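Local coordinates for CELL division control protein 6 (Pyrobaculum aerophilum, PDB 1FNN) that binds ADP and magnesium as an AAA+ ATPase of the Cdc6/Cdc18 family and is probably involved in regulating DNA replication, at residues A240-D245 with E273-I278; L220-D225 with E265-S270; V5-F10 with I246-A251. All blocks are in the same frame, centred on the assembly; numbering follows the deposited sequence.

Interaction 1 (A240-D245 with E273-I278). With ADP (adenosine-5'-diphosphate), chain D.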
loop_
_atom_site.group_PDB
_atom_site.type_symbol
_atom_site.label_atom_id
_atom_site.label_comp_id
_atom_site.label_asym_id
_atom_site.label_seq_id
_atom_site.Cartn_x
_atom_site.Cartn_y
_atom_site.Cartn_z
ATOM N N ALA A 240 2.107 -0.943 -0.357
ATOM C CA ALA A 240 3.153 -1.190 0.619
ATOM C C ALA A 240 2.614 -1.743 1.932
ATOM O O ALA A 240 3.317 -2.467 2.653
ATOM C CB ALA A 240 3.934 0.092 0.902
ATOM N N ARG A 241 1.372 -1.444 2.246
ATOM C CA ARG A 241 0.800 -2.015 3.475
ATOM C C ARG A 241 0.828 -3.536 3.381
ATOM O O ARG A 241 1.080 -4.321 4.312
ATOM C CB ARG A 241 -0.625 -1.487 3.660
ATOM C CG ARG A 241 -1.188 -1.884 5.024
ATOM C CD ARG A 241 -2.680 -1.753 5.140
ATOM N NE ARG A 241 -3.431 -2.609 4.249
ATOM C CZ ARG A 241 -3.537 -3.924 4.170
ATOM N NH1 ARG A 241 -2.914 -4.789 4.969
ATOM N NH2 ARG A 241 -4.327 -4.408 3.216
ATOM N N LEU A 242 0.258 -4.008 2.258
ATOM C CA LEU A 242 0.185 -5.460 2.010
ATOM C C LEU A 242 1.559 -6.066 2.042
ATOM O O LEU A 242 1.701 -7.142 2.621
ATOM C CB LEU A 242 -0.444 -5.644 0.604
ATOM C CG LEU A 242 -0.580 -7.079 0.106
ATOM C CD1 LEU A 242 -1.479 -7.867 1.038
ATOM C CD2 LEU A 242 -1.114 -7.042 -1.353
ATOM N N ALA A 243 2.561 -5.462 1.393
ATOM C CA ALA A 243 3.890 -6.030 1.377
ATOM C C ALA A 243 4.455 -6.135 2.786
ATOM O O ALA A 243 5.013 -7.167 3.167
ATOM C CB ALA A 243 4.840 -5.282 0.454
ATOM N N ILE A 244 4.277 -5.066 3.581
ATOM C CA ILE A 244 4.809 -5.137 4.975
ATOM C C ILE A 244 4.052 -6.152 5.801
ATOM O O ILE A 244 4.573 -6.897 6.629
ATOM C CB ILE A 244 4.734 -3.703 5.602
ATOM C CG1 ILE A 244 5.665 -2.761 4.830
ATOM C CG2 ILE A 244 5.089 -3.811 7.095
ATOM C CD1 ILE A 244 5.402 -1.257 5.013
ATOM N N ASP A 245 2.743 -6.273 5.613
ATOM C CA ASP A 245 1.926 -7.245 6.317
ATOM C C ASP A 245 2.412 -8.667 5.968
ATOM O O ASP A 245 2.605 -9.489 6.859
ATOM C CB ASP A 245 0.484 -7.001 5.880
ATOM C CG ASP A 245 -0.630 -7.813 6.468
ATOM O OD1 ASP A 245 -0.480 -8.523 7.461
ATOM O OD2 ASP A 245 -1.772 -7.805 5.969
ATOM N N GLU A 273 -3.052 -15.881 3.152
ATOM C CA GLU A 273 -3.990 -15.339 4.122
ATOM C C GLU A 273 -4.491 -13.965 3.741
ATOM O O GLU A 273 -5.586 -13.584 4.175
ATOM C CB GLU A 273 -3.323 -15.247 5.517
ATOM C CG GLU A 273 -3.078 -16.629 6.096
ATOM C CD GLU A 273 -4.238 -17.143 6.915
ATOM O OE1 GLU A 273 -5.375 -16.650 6.816
ATOM O OE2 GLU A 273 -4.008 -18.089 7.701
ATOM N N VAL A 274 -3.707 -13.161 3.023
ATOM C CA VAL A 274 -4.138 -11.825 2.662
ATOM C C VAL A 274 -4.441 -11.616 1.177
ATOM O O VAL A 274 -4.786 -10.483 0.808
ATOM C CB VAL A 274 -3.081 -10.778 3.056
ATOM C CG1 VAL A 274 -2.936 -10.798 4.594
ATOM C CG2 VAL A 274 -1.740 -11.039 2.417
ATOM N N LEU A 275 -4.120 -12.604 0.332
ATOM C CA LEU A 275 -4.344 -12.385 -1.107
ATOM C C LEU A 275 -5.160 -13.519 -1.719
ATOM O O LEU A 275 -5.006 -14.650 -1.236
ATOM C CB LEU A 275 -3.030 -12.363 -1.890
ATOM C CG LEU A 275 -2.140 -11.146 -1.728
ATOM C CD1 LEU A 275 -0.837 -11.287 -2.467
ATOM C CD2 LEU A 275 -2.886 -9.894 -2.200
ATOM N N PHE A 276 -5.759 -13.264 -2.871
ATOM C CA PHE A 276 -6.258 -14.382 -3.681
ATOM C C PHE A 276 -5.071 -15.287 -4.052
ATOM O O PHE A 276 -4.069 -14.783 -4.568
ATOM C CB PHE A 276 -6.836 -13.936 -5.011
ATOM C CG PHE A 276 -8.160 -13.255 -5.080
ATOM C CD1 PHE A 276 -8.257 -11.872 -5.095
ATOM C CD2 PHE A 276 -9.327 -14.004 -5.134
ATOM C CE1 PHE A 276 -9.489 -11.251 -5.161
ATOM C CE2 PHE A 276 -10.564 -13.385 -5.201
ATOM C CZ PHE A 276 -10.644 -12.007 -5.214
ATOM N N GLY A 277 -5.185 -16.578 -3.781
ATOM C CA GLY A 277 -4.110 -17.496 -4.195
ATOM C C GLY A 277 -4.276 -17.792 -5.684
ATOM O O GLY A 277 -4.669 -16.915 -6.455
ATOM N N ILE A 278 -4.016 -19.040 -6.093
ATOM C CA ILE A 278 -4.131 -19.350 -7.534
ATOM C C ILE A 278 -5.474 -20.012 -7.809
ATOM O O ILE A 278 -5.859 -20.969 -7.155
ATOM C CB ILE A 278 -2.929 -20.174 -8.019
ATOM C CG1 ILE A 278 -1.673 -19.274 -8.140
ATOM C CG2 ILE A 278 -3.251 -20.812 -9.369
ATOM C CD1 ILE A 278 -0.387 -20.090 -8.070
HETATM P PB ADP D . -1.937 5.105 2.262
HETATM O O1B ADP D . -2.606 6.204 3.076
HETATM O O2B ADP D . -1.457 5.540 0.996
HETATM O O3B ADP D . -3.022 4.138 2.134
HETATM P PA ADP D . 0.134 4.410 4.078
HETATM O O1A ADP D . 0.647 5.771 4.313
HETATM O O2A ADP D . -0.644 3.923 5.223
HETATM O O3A ADP D . -0.686 4.360 2.782
HETATM O "O5'" ADP D . 1.355 3.334 3.880
HETATM C "C5'" ADP D . 0.989 1.971 3.998
HETATM C "C4'" ADP D . 2.106 1.296 4.820
HETATM O "O4'" ADP D . 3.311 1.412 4.098
HETATM C "C3'" ADP D . 2.380 1.943 6.172
HETATM O "O3'" ADP D . 2.834 0.933 7.058
HETATM C "C2'" ADP D . 3.416 2.939 5.776
HETATM O "O2'" ADP D . 4.229 3.347 6.877
HETATM C "C1'" ADP D . 4.267 2.107 4.807
HETATM N N9 ADP D . 4.852 2.995 3.879
HETATM C C8 ADP D . 4.235 3.530 2.780
HETATM N N7 ADP D . 5.035 4.110 1.934
HETATM C C5 ADP D . 6.275 3.940 2.528
HETATM C C6 ADP D . 7.560 4.355 2.143
HETATM N N6 ADP D . 7.753 5.055 1.036
HETATM N N1 ADP D . 8.586 4.063 2.946
HETATM C C2 ADP D . 8.356 3.401 4.064
HETATM N N3 ADP D . 7.201 2.950 4.551
HETATM C C4 ADP D . 6.180 3.267 3.709
#

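Interaction 2 (L220-D225 with E265-S270)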
loop_
_atom_site.group_PDB
_atom_site.type_symbol
_atom_site.label_atom_id
_atom_site.label_comp_id
_atom_site.label_asym_id
_atom_site.label_seq_id
_atom_site.Cartn_x
_atom_site.Cartn_y
_atom_site.Cartn_z
ATOM N N LEU A 220 12.934 -11.058 0.409
ATOM C CA LEU A 220 12.272 -9.746 0.309
ATOM C C LEU A 220 11.861 -9.545 -1.154
ATOM O O LEU A 220 10.793 -9.014 -1.439
ATOM C CB LEU A 220 13.337 -8.707 0.713
ATOM C CG LEU A 220 13.332 -8.136 2.130
ATOM C CD1 LEU A 220 12.666 -9.021 3.157
ATOM C CD2 LEU A 220 14.722 -7.673 2.567
ATOM N N GLN A 221 12.754 -9.985 -2.064
ATOM C CA GLN A 221 12.432 -9.858 -3.494
ATOM C C GLN A 221 11.187 -10.665 -3.894
ATOM O O GLN A 221 10.345 -10.148 -4.643
ATOM C CB GLN A 221 13.599 -10.252 -4.387
ATOM C CG GLN A 221 14.771 -9.300 -4.500
ATOM C CD GLN A 221 16.005 -9.980 -5.066
ATOM O OE1 GLN A 221 16.123 -11.215 -5.089
ATOM N NE2 GLN A 221 16.966 -9.197 -5.540
ATOM N N MET A 222 11.013 -11.813 -3.273
ATOM C CA MET A 222 9.815 -12.665 -3.483
ATOM C C MET A 222 8.531 -11.979 -3.114
ATOM O O MET A 222 7.495 -11.947 -3.828
ATOM C CB MET A 222 10.069 -13.952 -2.712
ATOM C CG MET A 222 8.939 -14.979 -2.691
ATOM S SD MET A 222 9.313 -16.387 -1.623
ATOM C CE MET A 222 7.771 -17.282 -1.664
ATOM N N ILE A 223 8.564 -11.327 -1.909
ATOM C CA ILE A 223 7.395 -10.589 -1.460
ATOM C C ILE A 223 7.155 -9.374 -2.350
ATOM O O ILE A 223 6.029 -9.075 -2.697
ATOM C CB ILE A 223 7.589 -10.066 0.014
ATOM C CG1 ILE A 223 7.805 -11.257 0.922
ATOM C CG2 ILE A 223 6.381 -9.204 0.368
ATOM C CD1 ILE A 223 8.072 -10.960 2.410
ATOM N N ALA A 224 8.230 -8.684 -2.767
ATOM C CA ALA A 224 8.097 -7.534 -3.656
ATOM C C ALA A 224 7.577 -7.921 -5.063
ATOM O O ALA A 224 6.775 -7.210 -5.655
ATOM C CB ALA A 224 9.502 -6.941 -3.837
ATOM N N ASP A 225 7.911 -9.122 -5.490
ATOM C CA ASP A 225 7.435 -9.681 -6.763
ATOM C C ASP A 225 5.966 -10.008 -6.674
ATOM O O ASP A 225 5.262 -9.860 -7.674
ATOM C CB ASP A 225 8.230 -10.923 -7.215
ATOM C CG ASP A 225 9.556 -10.452 -7.787
ATOM O OD1 ASP A 225 9.593 -9.249 -8.113
ATOM O OD2 ASP A 225 10.510 -11.232 -7.904
ATOM N N GLU A 265 8.197 -21.107 2.021
ATOM C CA GLU A 265 6.855 -21.539 2.382
ATOM C C GLU A 265 6.170 -20.593 3.382
ATOM O O GLU A 265 4.947 -20.465 3.373
ATOM C CB GLU A 265 6.807 -22.953 2.997
ATOM C CG GLU A 265 7.682 -23.036 4.243
ATOM C CD GLU A 265 7.990 -24.396 4.825
ATOM O OE1 GLU A 265 9.168 -24.798 4.642
ATOM O OE2 GLU A 265 7.138 -25.079 5.448
ATOM N N ASP A 266 6.978 -19.937 4.243
ATOM C CA ASP A 266 6.327 -18.952 5.159
ATOM C C ASP A 266 5.690 -17.842 4.353
ATOM O O ASP A 266 4.559 -17.398 4.598
ATOM C CB ASP A 266 7.460 -18.418 6.084
ATOM C CG ASP A 266 8.116 -19.542 6.898
ATOM O OD1 ASP A 266 7.282 -20.309 7.454
ATOM O OD2 ASP A 266 9.338 -19.500 6.870
ATOM N N VAL A 267 6.386 -17.314 3.320
ATOM C CA VAL A 267 5.812 -16.285 2.466
ATOM C C VAL A 267 4.547 -16.758 1.736
ATOM O O VAL A 267 3.524 -16.047 1.665
ATOM C CB VAL A 267 6.868 -15.789 1.467
ATOM C CG1 VAL A 267 6.369 -14.836 0.385
ATOM C CG2 VAL A 267 8.063 -15.125 2.179
ATOM N N ARG A 268 4.594 -17.967 1.126
ATOM C CA ARG A 268 3.447 -18.477 0.376
ATOM C C ARG A 268 2.208 -18.577 1.235
ATOM O O ARG A 268 1.086 -18.178 0.899
ATOM C CB ARG A 268 3.796 -19.899 -0.220
ATOM C CG ARG A 268 4.904 -19.804 -1.278
ATOM C CD ARG A 268 5.205 -21.164 -2.014
ATOM N NE ARG A 268 6.503 -20.997 -2.708
ATOM C CZ ARG A 268 7.562 -21.709 -2.386
ATOM N NH1 ARG A 268 7.485 -22.619 -1.405
ATOM N NH2 ARG A 268 8.702 -21.522 -3.034
ATOM N N LYS A 269 2.372 -19.142 2.444
ATOM C CA LYS A 269 1.251 -19.268 3.373
ATOM C C LYS A 269 0.792 -17.869 3.815
ATOM O O LYS A 269 -0.418 -17.672 3.840
ATOM C CB LYS A 269 1.587 -20.120 4.601
ATOM C CG LYS A 269 2.546 -21.249 4.252
ATOM C CD LYS A 269 2.098 -22.611 4.795
ATOM C CE LYS A 269 2.325 -23.699 3.758
ATOM N NZ LYS A 269 2.665 -25.029 4.321
ATOM N N SER A 270 1.730 -16.958 4.085
ATOM C CA SER A 270 1.290 -15.603 4.529
ATOM C C SER A 270 0.555 -14.873 3.419
ATOM O O SER A 270 -0.542 -14.327 3.589
ATOM C CB SER A 270 2.534 -14.833 5.028
ATOM O OG SER A 270 3.041 -15.525 6.216
#

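Interaction 3 (V5-F10 with I246-A251)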
loop_
_atom_site.group_PDB
_atom_site.type_symbol
_atom_site.label_atom_id
_atom_site.label_comp_id
_atom_site.label_asym_id
_atom_site.label_seq_id
_atom_site.Cartn_x
_atom_site.Cartn_y
_atom_site.Cartn_z
ATOM N N VAL A 5 12.467 -8.905 16.129
ATOM C CA VAL A 5 13.093 -8.269 17.298
ATOM C C VAL A 5 12.334 -7.009 17.688
ATOM O O VAL A 5 12.363 -6.650 18.870
ATOM C CB VAL A 5 14.558 -7.921 17.004
ATOM C CG1 VAL A 5 15.126 -7.069 18.130
ATOM C CG2 VAL A 5 15.329 -9.237 16.862
ATOM N N ASP A 6 11.790 -6.274 16.716
ATOM C CA ASP A 6 10.937 -5.135 17.095
ATOM C C ASP A 6 9.654 -5.160 16.317
ATOM O O ASP A 6 9.661 -4.540 15.252
ATOM C CB ASP A 6 11.737 -3.843 16.881
ATOM C CG ASP A 6 11.036 -2.582 17.337
ATOM O OD1 ASP A 6 9.909 -2.691 17.851
ATOM O OD2 ASP A 6 11.623 -1.496 17.172
ATOM N N ASP A 7 8.555 -5.734 16.800
ATOM C CA ASP A 7 7.304 -5.781 16.102
ATOM C C ASP A 7 6.600 -4.447 15.886
ATOM O O ASP A 7 5.797 -4.367 14.942
ATOM C CB ASP A 7 6.294 -6.694 16.795
ATOM C CG ASP A 7 5.707 -6.196 18.102
ATOM O OD1 ASP A 7 4.748 -5.436 18.210
ATOM O OD2 ASP A 7 6.199 -6.567 19.159
ATOM N N SER A 8 6.951 -3.368 16.619
ATOM C CA SER A 8 6.271 -2.095 16.406
ATOM C C SER A 8 6.587 -1.565 15.016
ATOM O O SER A 8 5.829 -0.798 14.406
ATOM C CB SER A 8 6.680 -1.049 17.475
ATOM O OG SER A 8 8.027 -0.646 17.206
ATOM N N VAL A 9 7.719 -1.939 14.454
ATOM C CA VAL A 9 8.155 -1.587 13.105
ATOM C C VAL A 9 7.205 -2.125 12.023
ATOM O O VAL A 9 7.024 -1.495 10.969
ATOM C CB VAL A 9 9.570 -2.174 12.927
ATOM C CG1 VAL A 9 10.008 -2.234 11.474
ATOM C CG2 VAL A 9 10.559 -1.400 13.772
ATOM N N PHE A 10 6.337 -3.059 12.352
ATOM C CA PHE A 10 5.338 -3.636 11.471
ATOM C C PHE A 10 3.940 -3.137 11.728
ATOM O O PHE A 10 2.999 -3.499 11.006
ATOM C CB PHE A 10 5.384 -5.194 11.628
ATOM C CG PHE A 10 6.757 -5.600 11.155
ATOM C CD1 PHE A 10 7.773 -5.855 12.064
ATOM C CD2 PHE A 10 7.015 -5.718 9.796
ATOM C CE1 PHE A 10 9.023 -6.221 11.634
ATOM C CE2 PHE A 10 8.278 -6.090 9.362
ATOM C CZ PHE A 10 9.284 -6.341 10.279
ATOM N N ILE A 246 2.760 -8.902 4.681
ATOM C CA ILE A 246 3.252 -10.239 4.330
ATOM C C ILE A 246 4.598 -10.509 4.953
ATOM O O ILE A 246 4.836 -11.642 5.399
ATOM C CB ILE A 246 3.292 -10.418 2.770
ATOM C CG1 ILE A 246 1.838 -10.530 2.270
ATOM C CG2 ILE A 246 4.153 -11.638 2.450
ATOM C CD1 ILE A 246 1.758 -10.302 0.730
ATOM N N LEU A 247 5.535 -9.552 4.942
ATOM C CA LEU A 247 6.826 -9.742 5.576
ATOM C C LEU A 247 6.692 -10.119 7.062
ATOM O O LEU A 247 7.276 -11.100 7.564
ATOM C CB LEU A 247 7.708 -8.492 5.446
ATOM C CG LEU A 247 9.058 -8.460 6.147
ATOM C CD1 LEU A 247 9.946 -9.666 5.761
ATOM C CD2 LEU A 247 9.861 -7.202 5.815
ATOM N N TYR A 248 5.834 -9.366 7.746
ATOM C CA TYR A 248 5.680 -9.589 9.203
ATOM C C TYR A 248 5.035 -10.938 9.496
ATOM O O TYR A 248 5.465 -11.729 10.345
ATOM C CB TYR A 248 4.797 -8.458 9.756
ATOM C CG TYR A 248 4.526 -8.535 11.248
ATOM C CD1 TYR A 248 5.582 -8.623 12.146
ATOM C CD2 TYR A 248 3.229 -8.516 11.740
ATOM C CE1 TYR A 248 5.366 -8.694 13.514
ATOM C CE2 TYR A 248 3.000 -8.587 13.112
ATOM C CZ TYR A 248 4.073 -8.675 13.978
ATOM O OH TYR A 248 3.837 -8.745 15.346
ATOM N N ARG A 249 3.946 -11.284 8.802
ATOM C CA ARG A 249 3.341 -12.601 8.888
ATOM C C ARG A 249 4.314 -13.740 8.550
ATOM O O ARG A 249 4.286 -14.756 9.263
ATOM C CB ARG A 249 2.146 -12.777 7.920
ATOM C CG ARG A 249 0.885 -12.126 8.480
ATOM C CD ARG A 249 -0.119 -11.855 7.391
ATOM N NE ARG A 249 -1.319 -11.114 7.709
ATOM C CZ ARG A 249 -2.399 -11.591 8.287
ATOM N NH1 ARG A 249 -3.416 -10.789 8.510
ATOM N NH2 ARG A 249 -2.472 -12.871 8.644
ATOM N N SER A 250 5.264 -13.512 7.668
ATOM C CA SER A 250 6.204 -14.551 7.270
ATOM C C SER A 250 7.246 -14.698 8.370
ATOM O O SER A 250 7.737 -15.801 8.592
ATOM C CB SER A 250 6.893 -14.249 5.933
ATOM O OG SER A 250 5.885 -14.124 4.898
ATOM N N ALA A 251 7.756 -13.571 8.870
ATOM C CA ALA A 251 8.731 -13.648 9.987
ATOM C C ALA A 251 8.121 -14.400 11.157
ATOM O O ALA A 251 8.799 -15.256 11.749
ATOM C CB ALA A 251 9.169 -12.253 10.444
#

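Interaction 1 (A240-D245 with E273-I278)
Leu242 and Val274 mark the closest backbone approach, with 7.7 Å from Leu242 CA to Val274 CA. Leu242 lies in the first turns of helix 240-256. Val274 ends helix 264-274, and at Leu275 the chain leaves helical geometry and runs on as a loop. No hydrogen bond joins the two segments. Leu242 does most of the touching, through both branches. Its CG stands anti to the backbone N (chi1 178°), which sends the two methyls out to the helix end. Leu242 CD1 slides past Val274 and meets Val274 CG2 at 3.5 Å. Leu242 CD2 meets Leu275 CD2, also at 3.5 Å, and both carbon pairs are tight. The contact packs the start of helix 240-256 on the end of helix 264-274, in the lid of the AAA+ ATPase. The other side of segment 240-245 borders the nucleotide: Ile244 CD1 and Ala240 CB each lie 3.5 Å from ADP O4', against the ribose. Ala240, Arg241 and Ile244 all belong to the ADP pocket. One turn on, Asp245 OD2 rests 3.5 Å from Val274 CG1. The same oxygen takes a weak hydrogen bond, part of a salt bridge, from Arg241 NH1 at 3.4 Å, in the plane of the guanidinium and at its edge. Asp245 OD1 is paired instead with Arg249, which also touches Val274.

Interaction 2 (L220-D225 with E265-S270)
Met222 and Val267 meet because Met222 CG (chi1 176°) and Val267 CG1 (172°) both stand anti to their backbone N. Beyond CG the methionine stays fully extended, and its methyl reaches across to the other helix. The two side chains reach toward each other tip to tip. Met222 CE sits 3.5 Å from Val267 CG1, tighter than usual for two carbons, and 3.6 Å from Val267 CB. Met222 SD follows at 3.9 Å from Val267 CG1. The same methyl also touches the Arg268 stem, with Met222 CE 3.8 Å from Arg268 CG. The polar end of that arginine is used elsewhere: Arg268 NE bonds to the carbonyl of Ile368. Ile223 comes at Val267 obliquely, with Ile223 CG1 3.9 Å from Val267 CG1. Val267 is therefore held between Met222 and Ile223, and no hydrogen bond crosses the contact. All four touching residues are buried. Leu202 of helix 195-209 packs on Ile223, and Ser250 of helix 240-256 packs on Val267. The segment axes run nearly parallel, at 24° and 10.5 Å apart. This is apolar helix-helix packing inside the helical lid domain of a Cdc6-type AAA+ ATPase.

Interaction 3 (V5-F10 with I246-A251)
Phe10 and Tyr248 lie with their ring planes nearly parallel, at 15°, but offset so much that little of one ring lies over the other. Their centroids are 5.0 Å apart. One face of the Tyr248 ring is met instead by the methylene of Phe10, a CH-pi contact with Phe10 CB 3.7 Å from the Tyr248 ring centroid. Phe10 CG comes within 3.4 Å of Tyr248 CD1. The tyrosine reaches this place because its CG is anti to the backbone N (chi1 180°), which swings the ring out from the helix. At the other end of the phenylalanine, Leu247 CD2 approaches the ring edge, near its plane, 4.0 Å from Phe10 CE2. Asp7 lies alongside Tyr248, pointing the same way, with Asp7 CB 3.5 Å from Tyr248 OH. Replacing Tyr248 with an alanine would probably leave Phe10 CB without its aromatic face and Asp7 CB without its neighbour, opening a gap beside the N-terminal segment. Asp6 OD1 accepts from Ser8 N, closing an Asx turn, and from the Ser8 hydroxyl as well; the turn leads into the 3-10 segment that carries Phe10. The N-terminal segment thus lies against helix 240-256, while Phe10 also packs on Arg205 of helix 195-209 and Leu247 on helix 217-227.

Overall arrangement
Helix 240-256 carries one side of interactions 1 and 3, and helix 264-274 serves interactions 1 and 2. Interaction 2 is the buried one: Met222, Ile223 and Val267 pack with the carbon stem of Arg268. Interaction 1 lies at the surface, with a few tight methyl contacts beside charged groups and the ADP ribose close behind. Interaction 3 is partly buried and the one based on aromatic rings, bringing the N-terminal segment onto the lid. None of the three has a hydrogen bond across it. They also touch one another: Val274 packs on Ile246 and Arg249, Ile244 on Phe10, and Val267 on Ser250, so the contacts form one continuous packed unit.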